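Local coordinates for chromosomal replication initiator protein DnaA (Aquifex aeolicus, PDB 1L8Q) that binds ATP and the chromosomal replication origin, probably to start formation of the DNA replication initiation complex once per cell cycle, at residues E177-F182 against E189-L194; K209-K212 against G218-R221. All coordinates share one frame; numbering follows the deposited sequence.

In the fold
Both contacts lie in helices that follow the strands of the parallel beta-sheet in the chain. Contact 1 joins helices 168-181 and 188-197, and contact 2 comes after it, joining helix 201-214 to helix 216-241; their centres are about 12 Å apart. They touch at two places: Lys212 NZ lies 2.8 Å from Phe182 O, and Tyr193 OH packs against Leu219 CD2 at 3.4 Å. Toward the nucleotide, Glu177 touches Ile14, an ADP- and ATP-binding residue, and the side chain of Leu179 is about 12 Å from that of Ile14. The side chain of Leu194 lies about 14 Å from the bound ADP, while those of Leu194 and Leu210 are each about 12 Å from that of Arg202, an ATP-binding residue.

Contact 1: E177-F182 against E189-L194; sequences EKLKEF and EVIDYL
Leu179 reaches from one helix to the other in the helical lid of the AAA+ region, meeting Val190, Ile191 and Leu194. The helix segments 177-181 and 189-194 run at 120° to each other with axes 11.6 Å apart at their closest, a spacing bridged here by the side chain of Leu179. Both of its methyls take part: CD1 lies 3.8 Å from Ile191 CG1, and CD2 touches Val190 CG1 at 4.0 Å while meeting Leu194 CD1 tip to tip. With CG anti to the carbonyl carbon (chi1 -73°), the fork is carried across to the other helix. Leu184 and Leu186, in the connecting loop, also touch Leu179 and help bury it. Replacing Leu179 by an alanine removes CD1 and CD2 together, which is likely to leave Val190, Ile191 and Leu194 facing an opened gap. There is no hydrogen bond between the segments, which bury 130 Å² in total. Away from Leu179 the end of this helix is polar: Glu177, Lys180 and Glu181 are exposed, and Lys178 starts toward helix 188-197 but its end leads away, to Glu205 and Glu181. Lys178 NZ forms a salt bridge with Glu181 OE2 at 2.8 Å, meeting it on the syn side, 31° out of the carboxylate plane.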
loop_
_atom_site.group_PDB
_atom_site.type_symbol
_atom_site.label_atom_id
_atom_site.label_comp_id
_atom_site.label_asym_id
_atom_site.label_seq_id
_atom_site.Cartn_x
_atom_site.Cartn_y
_atom_site.Cartn_z
ATOM N N GLU A 177 -13.824 14.608 4.214
ATOM C CA GLU A 177 -14.064 14.119 5.575
ATOM C C GLU A 177 -12.860 14.421 6.459
ATOM O O GLU A 177 -13.014 14.940 7.546
ATOM C CB GLU A 177 -14.485 12.624 5.617
ATOM C CG GLU A 177 -16.008 12.407 5.743
ATOM C CD GLU A 177 -16.491 10.974 5.399
ATOM O OE1 GLU A 177 -15.803 9.971 5.768
ATOM O OE2 GLU A 177 -17.585 10.844 4.771
ATOM N N LYS A 178 -11.663 14.153 5.947
ATOM C CA LYS A 178 -10.422 14.343 6.701
ATOM C C LYS A 178 -10.205 15.793 7.108
ATOM O O LYS A 178 -9.821 16.089 8.245
ATOM C CB LYS A 178 -9.227 13.838 5.893
ATOM C CG LYS A 178 -9.130 12.327 5.838
ATOM C CD LYS A 178 -9.182 11.752 7.230
ATOM C CE LYS A 178 -9.258 10.249 7.211
ATOM N NZ LYS A 178 -8.919 9.708 8.542
ATOM N N LEU A 179 -10.448 16.704 6.181
ATOM C CA LEU A 179 -10.315 18.110 6.493
ATOM C C LEU A 179 -11.249 18.534 7.648
ATOM O O LEU A 179 -10.852 19.320 8.497
ATOM C CB LEU A 179 -10.511 18.968 5.243
ATOM C CG LEU A 179 -9.331 18.928 4.250
ATOM C CD1 LEU A 179 -9.691 19.650 2.962
ATOM C CD2 LEU A 179 -8.026 19.496 4.843
ATOM N N LYS A 180 -12.473 18.007 7.695
ATOM C CA LYS A 180 -13.346 18.245 8.847
ATOM C C LYS A 180 -12.824 17.549 10.106
ATOM O O LYS A 180 -12.931 18.098 11.190
ATOM C CB LYS A 180 -14.758 17.766 8.578
ATOM C CG LYS A 180 -15.614 18.723 7.789
ATOM C CD LYS A 180 -16.588 17.950 6.889
ATOM C CE LYS A 180 -17.467 18.904 6.075
ATOM N NZ LYS A 180 -18.102 18.191 4.909
ATOM N N GLU A 181 -12.279 16.339 9.963
ATOM C CA GLU A 181 -11.697 15.621 11.104
ATOM C C GLU A 181 -10.626 16.465 11.789
ATOM O O GLU A 181 -10.591 16.574 13.003
ATOM C CB GLU A 181 -11.033 14.318 10.653
ATOM C CG GLU A 181 -11.779 13.055 10.976
ATOM C CD GLU A 181 -10.882 11.825 10.932
ATOM O OE1 GLU A 181 -10.095 11.637 11.886
ATOM O OE2 GLU A 181 -10.986 11.037 9.956
ATOM N N PHE A 182 -9.739 17.039 10.989
ATOM C CA PHE A 182 -8.592 17.743 11.524
ATOM C C PHE A 182 -8.771 19.263 11.563
ATOM O O PHE A 182 -7.810 20.025 11.705
ATOM C CB PHE A 182 -7.314 17.296 10.800
ATOM C CG PHE A 182 -6.979 15.865 11.037
ATOM C CD1 PHE A 182 -6.338 15.473 12.212
ATOM C CD2 PHE A 182 -7.372 14.883 10.130
ATOM C CE1 PHE A 182 -6.062 14.115 12.456
ATOM C CE2 PHE A 182 -7.092 13.545 10.362
ATOM C CZ PHE A 182 -6.437 13.158 11.523
ATOM N N GLU A 189 -8.314 25.158 -3.005
ATOM C CA GLU A 189 -6.876 24.941 -3.185
ATOM C C GLU A 189 -6.332 23.791 -2.353
ATOM O O GLU A 189 -5.467 23.047 -2.807
ATOM C CB GLU A 189 -6.078 26.198 -2.861
ATOM C CG GLU A 189 -6.636 27.460 -3.450
ATOM C CD GLU A 189 -7.482 28.225 -2.455
ATOM O OE1 GLU A 189 -6.957 28.559 -1.352
ATOM O OE2 GLU A 189 -8.665 28.497 -2.775
ATOM N N VAL A 190 -6.819 23.669 -1.128
ATOM C CA VAL A 190 -6.343 22.639 -0.234
ATOM C C VAL A 190 -6.812 21.301 -0.744
ATOM O O VAL A 190 -6.013 20.381 -0.890
ATOM C CB VAL A 190 -6.845 22.870 1.210
ATOM C CG1 VAL A 190 -6.254 21.843 2.144
ATOM C CG2 VAL A 190 -6.494 24.270 1.664
ATOM N N ILE A 191 -8.112 21.209 -1.027
ATOM C CA ILE A 191 -8.704 19.992 -1.585
ATOM C C ILE A 191 -7.987 19.623 -2.849
ATOM O O ILE A 191 -7.596 18.474 -3.018
ATOM C CB ILE A 191 -10.202 20.168 -1.858
ATOM C CG1 ILE A 191 -10.924 20.510 -0.553
ATOM C CG2 ILE A 191 -10.785 18.896 -2.452
ATOM C CD1 ILE A 191 -12.243 21.179 -0.741
ATOM N N ASP A 192 -7.775 20.601 -3.727
ATOM C CA ASP A 192 -7.004 20.350 -4.943
ATOM C C ASP A 192 -5.574 19.877 -4.637
ATOM O O ASP A 192 -5.117 18.878 -5.192
ATOM C CB ASP A 192 -6.986 21.567 -5.866
ATOM C CG ASP A 192 -8.270 21.690 -6.705
ATOM O OD1 ASP A 192 -9.108 20.750 -6.670
ATOM O OD2 ASP A 192 -8.535 22.697 -7.413
ATOM N N TYR A 193 -4.882 20.573 -3.740
ATOM C CA TYR A 193 -3.518 20.197 -3.406
ATOM C C TYR A 193 -3.452 18.746 -3.011
ATOM O O TYR A 193 -2.525 18.036 -3.384
ATOM C CB TYR A 193 -2.972 21.028 -2.240
ATOM C CG TYR A 193 -1.642 20.510 -1.731
ATOM C CD1 TYR A 193 -0.442 20.910 -2.325
ATOM C CD2 TYR A 193 -1.583 19.595 -0.701
ATOM C CE1 TYR A 193 0.773 20.439 -1.875
ATOM C CE2 TYR A 193 -0.361 19.100 -0.249
ATOM C CZ TYR A 193 0.810 19.531 -0.838
ATOM O OH TYR A 193 2.026 19.037 -0.401
ATOM N N LEU A 194 -4.424 18.323 -2.214
ATOM C CA LEU A 194 -4.435 16.984 -1.701
ATOM C C LEU A 194 -4.755 15.967 -2.807
ATOM O O LEU A 194 -4.180 14.870 -2.828
ATOM C CB LEU A 194 -5.407 16.882 -0.529
ATOM C CG LEU A 194 -4.996 17.730 0.679
ATOM C CD1 LEU A 194 -6.112 17.829 1.692
ATOM C CD2 LEU A 194 -3.700 17.205 1.327
#

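Contact 2: K209-K212 against G218-R221; sequences KLIK and GLER
Leu219 packs on Leu210 and Ile211 in a purely apolar contact between consecutive helices, where helix 201-214 gives way to helix 216-241. The evidence is that both residue pairs meet carbon to carbon and no hydrogen bond runs between the segments; the CA atoms of Ile211 and Leu219 come within 6.2 Å of each other, and 137 Å² is buried in all. More than half of that area, 76 Å², belongs to Leu219. Its CG stands anti to the backbone N (chi1 -176°), which extends the isopropyl fork toward helix 201-214 and lets the two methyls divide the work. CD2 serves both neighbours, approaching Ile211 CG1 to 3.9 Å and Leu210 CB to 4.0 Å. CD1 keeps to Leu210, with CG of that residue 4.1 Å away. Leu219 crosses each partner at about a right angle, so methyls bear on the flanks of the other chains.

In the fold this is probably the junction between domain III, the AAA+ region, and domain IV, the part inferred to bind double-stranded DNA. Helix 216-241 opens the domain that carries the helix-turn-helix, and Leu219 sits in the first turn of that helix, packed against Leu210 and Ile211 near the end of the preceding one.

The two partners are used differently. Leu210 points toward helix 216-241 and is partly exposed, so it closes the edge of the contact. Tyr193 of helix 188-197 is a further neighbour of Leu219. Ile211 is buried, with the loop residue Leu184 also packing on it, and offers its CG1 branch, whereas its CG2 methyl is 6.2 Å from Leu219 CD2.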
loop_
_atom_site.group_PDB
_atom_site.type_symbol
_atom_site.label_atom_id
_atom_site.label_comp_id
_atom_site.label_asym_id
_atom_site.label_seq_id
_atom_site.Cartn_x
_atom_site.Cartn_y
_atom_site.Cartn_z
ATOM N N LYS A 209 -0.869 16.812 8.551
ATOM C CA LYS A 209 0.019 17.033 9.688
ATOM C C LYS A 209 0.945 18.207 9.374
ATOM O O LYS A 209 1.154 19.085 10.205
ATOM C CB LYS A 209 0.867 15.792 9.955
ATOM C CG LYS A 209 0.497 14.957 11.187
ATOM C CD LYS A 209 -0.799 14.137 10.997
ATOM C CE LYS A 209 -0.824 12.877 11.927
ATOM N NZ LYS A 209 -0.247 11.648 11.261
ATOM N N LEU A 210 1.496 18.218 8.166
ATOM C CA LEU A 210 2.409 19.275 7.751
ATOM C C LEU A 210 1.669 20.589 7.608
ATOM O O LEU A 210 2.222 21.658 7.869
ATOM C CB LEU A 210 3.072 18.926 6.426
ATOM C CG LEU A 210 4.544 18.476 6.405
ATOM C CD1 LEU A 210 5.086 18.068 7.789
ATOM C CD2 LEU A 210 4.760 17.364 5.357
ATOM N N ILE A 211 0.411 20.522 7.197
ATOM C CA ILE A 211 -0.352 21.753 7.025
ATOM C C ILE A 211 -0.680 22.391 8.367
ATOM O O ILE A 211 -0.602 23.609 8.500
ATOM C CB ILE A 211 -1.612 21.534 6.186
ATOM C CG1 ILE A 211 -1.227 21.348 4.719
ATOM C CG2 ILE A 211 -2.519 22.728 6.292
ATOM C CD1 ILE A 211 -2.249 20.591 3.895
ATOM N N LYS A 212 -1.017 21.577 9.370
ATOM C CA LYS A 212 -1.327 22.127 10.686
ATOM C C LYS A 212 -0.064 22.717 11.322
ATOM O O LYS A 212 -0.139 23.613 12.161
ATOM C CB LYS A 212 -1.911 21.062 11.626
ATOM C CG LYS A 212 -2.989 20.205 11.027
ATOM C CD LYS A 212 -4.347 20.769 11.276
ATOM C CE LYS A 212 -4.890 20.286 12.574
ATOM N NZ LYS A 212 -5.729 21.355 13.112
ATOM N N GLY A 218 2.763 27.471 4.208
ATOM C CA GLY A 218 4.082 27.143 4.699
ATOM C C GLY A 218 4.562 25.897 3.997
ATOM O O GLY A 218 5.724 25.806 3.611
ATOM N N LEU A 219 3.648 24.951 3.795
ATOM C CA LEU A 219 3.965 23.711 3.094
ATOM C C LEU A 219 4.283 24.007 1.645
ATOM O O LEU A 219 5.246 23.475 1.085
ATOM C CB LEU A 219 2.811 22.700 3.200
ATOM C CG LEU A 219 3.138 21.344 2.549
ATOM C CD1 LEU A 219 4.502 20.802 3.034
ATOM C CD2 LEU A 219 2.002 20.339 2.791
ATOM N N GLU A 220 3.501 24.875 1.034
ATOM C CA GLU A 220 3.765 25.226 -0.355
ATOM C C GLU A 220 5.154 25.841 -0.499
ATOM O O GLU A 220 5.911 25.488 -1.416
ATOM C CB GLU A 220 2.675 26.143 -0.914
ATOM C CG GLU A 220 1.370 25.402 -1.197
ATOM C CD GLU A 220 0.282 26.294 -1.742
ATOM O OE1 GLU A 220 -0.261 25.965 -2.813
ATOM O OE2 GLU A 220 -0.047 27.314 -1.099
ATOM N N ARG A 221 5.514 26.710 0.438
ATOM C CA ARG A 221 6.825 27.320 0.419
ATOM C C ARG A 221 7.922 26.282 0.605
ATOM O O ARG A 221 8.890 26.239 -0.159
ATOM C CB ARG A 221 6.928 28.376 1.504
ATOM C CG ARG A 221 8.073 29.357 1.320
ATOM C CD ARG A 221 8.284 30.271 2.503
ATOM N NE ARG A 221 9.195 31.376 2.212
ATOM C CZ ARG A 221 10.521 31.287 2.246
ATOM N NH1 ARG A 221 11.097 30.139 2.551
ATOM N NH2 ARG A 221 11.272 32.347 1.972
#